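Polysaccharide deacetylase-like protein (Bacillus anthracis, PDB 4V33) is a putative zinc-dependent polysaccharide deacetylase, required for osmotic stability and cell shape maintenance, that probably removes acetyl groups from a cell-wall polysaccharide. Local coordinates at residues Y277-K285 / K309-Y318. Numbering follows the deposited sequence.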
loop_
_atom_site.group_PDB
_atom_site.type_symbol
_atom_site.label_atom_id
_atom_site.label_comp_id
_atom_site.label_asym_id
_atom_site.label_seq_id
_atom_site.Cartn_x
_atom_site.Cartn_y
_atom_site.Cartn_z
ATOM N N TYR A 277 5.961 -26.249 -9.129
ATOM C CA TYR A 277 6.039 -24.942 -8.497
ATOM C C TYR A 277 7.208 -24.108 -9.018
ATOM O O TYR A 277 7.078 -22.897 -9.167
ATOM C CB TYR A 277 6.059 -25.077 -6.965
ATOM C CG TYR A 277 4.724 -25.540 -6.409
ATOM C CD1 TYR A 277 3.613 -24.707 -6.461
ATOM C CD2 TYR A 277 4.569 -26.806 -5.848
ATOM C CE1 TYR A 277 2.384 -25.108 -5.969
ATOM C CE2 TYR A 277 3.329 -27.224 -5.348
ATOM C CZ TYR A 277 2.243 -26.362 -5.414
ATOM O OH TYR A 277 0.997 -26.743 -4.932
ATOM N N GLU A 278 8.344 -24.742 -9.309
ATOM C CA GLU A 278 9.464 -23.970 -9.841
ATOM C C GLU A 278 9.079 -23.335 -11.176
ATOM O O GLU A 278 9.316 -22.149 -11.405
ATOM C CB GLU A 278 10.730 -24.814 -9.976
ATOM C CG GLU A 278 11.347 -25.174 -8.639
ATOM C CD GLU A 278 12.777 -25.655 -8.757
ATOM O OE1 GLU A 278 13.427 -25.388 -9.792
ATOM O OE2 GLU A 278 13.248 -26.307 -7.805
ATOM N N GLU A 279 8.461 -24.116 -12.052
ATOM C CA GLU A 279 8.056 -23.579 -13.344
ATOM C C GLU A 279 7.008 -22.471 -13.211
ATOM O O GLU A 279 7.112 -21.427 -13.851
ATOM C CB GLU A 279 7.533 -24.690 -14.264
ATOM C CG GLU A 279 7.160 -24.178 -15.639
ATOM C CD GLU A 279 6.838 -25.279 -16.622
ATOM O OE1 GLU A 279 6.848 -26.469 -16.225
ATOM O OE2 GLU A 279 6.568 -24.940 -17.797
ATOM N N GLU A 280 6.000 -22.687 -12.374
ATOM C CA GLU A 280 4.879 -21.745 -12.292
ATOM C C GLU A 280 5.179 -20.485 -11.491
ATOM O O GLU A 280 4.623 -19.419 -11.776
ATOM C CB GLU A 280 3.645 -22.433 -11.715
ATOM C CG GLU A 280 2.976 -23.396 -12.685
ATOM C CD GLU A 280 2.293 -22.689 -13.870
ATOM O OE1 GLU A 280 2.083 -21.453 -13.850
ATOM O OE2 GLU A 280 1.957 -23.404 -14.836
ATOM N N LEU A 281 6.033 -20.611 -10.475
ATOM C CA LEU A 281 6.273 -19.507 -9.542
ATOM C C LEU A 281 7.660 -18.886 -9.694
ATOM O O LEU A 281 7.809 -17.665 -9.734
ATOM C CB LEU A 281 6.083 -19.985 -8.096
ATOM C CG LEU A 281 4.661 -20.377 -7.685
ATOM C CD1 LEU A 281 4.653 -21.045 -6.323
ATOM C CD2 LEU A 281 3.732 -19.159 -7.693
ATOM N N LYS A 282 8.680 -19.731 -9.770
ATOM C CA LYS A 282 10.050 -19.259 -9.849
ATOM C C LYS A 282 10.430 -18.805 -11.263
ATOM O O LYS A 282 10.944 -17.705 -11.455
ATOM C CB LYS A 282 10.990 -20.364 -9.358
ATOM C CG LYS A 282 12.453 -20.024 -9.385
ATOM C CD LYS A 282 13.232 -21.247 -8.928
ATOM C CE LYS A 282 14.676 -21.155 -9.315
ATOM N NZ LYS A 282 14.909 -21.272 -10.788
ATOM N N GLU A 283 10.180 -19.655 -12.253
ATOM C CA GLU A 283 10.622 -19.359 -13.613
ATOM C C GLU A 283 9.782 -18.272 -14.288
ATOM O O GLU A 283 10.261 -17.563 -15.176
ATOM C CB GLU A 283 10.689 -20.652 -14.444
ATOM C CG GLU A 283 11.683 -21.652 -13.836
ATOM C CD GLU A 283 11.725 -23.007 -14.521
ATOM O OE1 GLU A 283 11.020 -23.214 -15.533
ATOM O OE2 GLU A 283 12.485 -23.868 -14.033
ATOM N N SER A 284 8.532 -18.135 -13.859
ATOM C CA SER A 284 7.685 -17.052 -14.348
ATOM C C SER A 284 8.259 -15.717 -13.887
ATOM O O SER A 284 8.389 -14.779 -14.676
ATOM C CB SER A 284 6.242 -17.224 -13.863
ATOM O OG SER A 284 6.182 -17.319 -12.449
ATOM N N LYS A 285 8.617 -15.644 -12.608
ATOM C CA LYS A 285 9.272 -14.458 -12.057
ATOM C C LYS A 285 10.545 -14.117 -12.828
ATOM O O LYS A 285 10.762 -12.969 -13.216
ATOM C CB LYS A 285 9.605 -14.688 -10.582
ATOM C CG LYS A 285 10.585 -13.687 -9.992
ATOM C CD LYS A 285 10.930 -14.059 -8.563
ATOM C CE LYS A 285 12.067 -13.196 -8.033
ATOM N NZ LYS A 285 12.541 -13.677 -6.702
ATOM N N LYS A 309 0.241 -24.942 1.868
ATOM C CA LYS A 309 1.271 -25.473 0.984
ATOM C C LYS A 309 1.644 -24.454 -0.090
ATOM O O LYS A 309 2.824 -24.235 -0.366
ATOM C CB LYS A 309 0.801 -26.776 0.330
ATOM C CG LYS A 309 1.660 -27.237 -0.839
ATOM C CD LYS A 309 2.961 -27.849 -0.372
ATOM C CE LYS A 309 3.853 -28.249 -1.541
ATOM N NZ LYS A 309 5.239 -28.558 -1.095
ATOM N N VAL A 310 0.634 -23.837 -0.691
ATOM C CA VAL A 310 0.861 -22.829 -1.724
ATOM C C VAL A 310 1.573 -21.605 -1.159
ATOM O O VAL A 310 2.476 -21.066 -1.799
ATOM C CB VAL A 310 -0.452 -22.418 -2.427
ATOM C CG1 VAL A 310 -0.235 -21.226 -3.369
ATOM C CG2 VAL A 310 -1.018 -23.603 -3.201
ATOM N N VAL A 311 1.171 -21.166 0.033
ATOM C CA VAL A 311 1.845 -20.040 0.681
ATOM C C VAL A 311 3.321 -20.353 0.906
ATOM O O VAL A 311 4.187 -19.524 0.624
ATOM C CB VAL A 311 1.188 -19.648 2.029
ATOM C CG1 VAL A 311 2.031 -18.600 2.758
ATOM C CG2 VAL A 311 -0.206 -19.104 1.802
ATOM N N ALA A 312 3.610 -21.551 1.400
ATOM C CA ALA A 312 4.995 -21.926 1.655
ATOM C C ALA A 312 5.838 -21.960 0.378
ATOM O O ALA A 312 7.008 -21.567 0.392
ATOM C CB ALA A 312 5.065 -23.248 2.380
ATOM N N GLU A 313 5.251 -22.427 -0.724
ATOM C CA GLU A 313 5.970 -22.441 -1.994
ATOM C C GLU A 313 6.175 -21.014 -2.500
ATOM O O GLU A 313 7.268 -20.649 -2.941
ATOM C CB GLU A 313 5.225 -23.279 -3.044
ATOM C CG GLU A 313 5.166 -24.774 -2.733
ATOM C CD GLU A 313 6.505 -25.479 -2.888
ATOM O OE1 GLU A 313 7.475 -24.856 -3.367
ATOM O OE2 GLU A 313 6.586 -26.674 -2.527
ATOM N N THR A 314 5.119 -20.210 -2.410
ATOM C CA THR A 314 5.155 -18.831 -2.872
ATOM C C THR A 314 6.204 -18.017 -2.111
ATOM O O THR A 314 6.891 -17.181 -2.699
ATOM C CB THR A 314 3.756 -18.201 -2.749
ATOM O OG1 THR A 314 2.829 -18.996 -3.499
ATOM C CG2 THR A 314 3.731 -16.770 -3.293
ATOM N N LYS A 315 6.343 -18.300 -0.815
ATOM C CA LYS A 315 7.257 -17.580 0.072
ATOM C C LYS A 315 8.709 -17.709 -0.392
ATOM O O LYS A 315 9.544 -16.854 -0.105
ATOM C CB LYS A 315 7.132 -18.137 1.497
ATOM C CG LYS A 315 7.881 -17.347 2.555
ATOM C CD LYS A 315 7.517 -17.818 3.953
ATOM C CE LYS A 315 8.163 -16.940 5.021
ATOM N NZ LYS A 315 7.777 -17.362 6.398
ATOM N N LYS A 316 9.008 -18.792 -1.102
ATOM C CA LYS A 316 10.360 -19.009 -1.603
ATOM C C LYS A 316 10.775 -17.961 -2.638
ATOM O O LYS A 316 11.972 -17.687 -2.807
ATOM C CB LYS A 316 10.478 -20.401 -2.220
ATOM C CG LYS A 316 10.246 -21.537 -1.242
ATOM C CD LYS A 316 10.178 -22.871 -1.976
ATOM C CE LYS A 316 9.867 -24.005 -1.013
ATOM N NZ LYS A 316 9.801 -25.321 -1.714
ATOM N N TYR A 317 9.790 -17.376 -3.317
ATOM C CA TYR A 317 10.056 -16.594 -4.523
ATOM C C TYR A 317 9.505 -15.173 -4.520
ATOM O O TYR A 317 10.021 -14.319 -5.233
ATOM C CB TYR A 317 9.513 -17.334 -5.751
ATOM C CG TYR A 317 9.920 -18.789 -5.776
ATOM C CD1 TYR A 317 11.263 -19.146 -5.813
ATOM C CD2 TYR A 317 8.973 -19.802 -5.736
ATOM C CE1 TYR A 317 11.651 -20.470 -5.821
ATOM C CE2 TYR A 317 9.352 -21.135 -5.751
ATOM C CZ TYR A 317 10.698 -21.460 -5.788
ATOM O OH TYR A 317 11.107 -22.777 -5.804
ATOM N N TYR A 318 8.464 -14.933 -3.732
ATOM C CA TYR A 318 7.776 -13.640 -3.737
ATOM C C TYR A 318 7.678 -13.061 -2.335
ATOM O O TYR A 318 7.543 -13.802 -1.366
ATOM C CB TYR A 318 6.364 -13.787 -4.316
ATOM C CG TYR A 318 6.338 -14.243 -5.755
ATOM C CD1 TYR A 318 6.496 -13.328 -6.792
ATOM C CD2 TYR A 318 6.172 -15.587 -6.077
ATOM C CE1 TYR A 318 6.480 -13.727 -8.107
ATOM C CE2 TYR A 318 6.153 -16.004 -7.393
ATOM C CZ TYR A 318 6.306 -15.068 -8.405
ATOM O OH TYR A 318 6.294 -15.457 -9.725
HETATM O O HOH W 1 10.649 -11.818 -5.581
#
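Tyr317 packs against Lys282 and Leu281, and Tyr277 against Glu313, where helix 277-292 meets helix 308-315 and the residues after it; the short helical segments run at 36° to each other. The Tyr317 ring is sandwiched: Lys282 CB sits over the centre of one face as a CH-pi contact, 3.6 Å from the centroid, and Lys316 CB covers the opposite face. The Lys282 chain runs outward past Tyr317 CE1 (Lys282 CD 3.6 Å away), and its NZ goes on to a salt bridge with Glu286. Leu281 CB lies 3.7 Å from Tyr317 CD2, while its CD1 reaches Glu313 CB and Thr314 OG1. On the Tyr277 ring, Glu313 lays its carboxylate stacked at 5° to the ring plane, with CG over the face; a bend at chi2 (-71°) brings the carboxylate back over the ring.

Within 309-318, Glu313 is held by two salt bridges, from Lys309 NZ to the anti lone pair of Glu313 OE2 (2.7 Å) and from Lys316 NZ to Glu313 OE1 (2.9 Å), from above the carboxylate plane. Across the contact, the extended Lys285 brings NZ to a lone pair of Tyr317 O at 3.0 Å, and a water bridges the same two atoms. Tyr318 OH is weakly bonded to Leu281 O (2.7 Å), though Ser263 OG also partners this hydroxyl.

Two lysines flanking Glu313 probably offset its charge, favouring a carboxylate against an aromatic face.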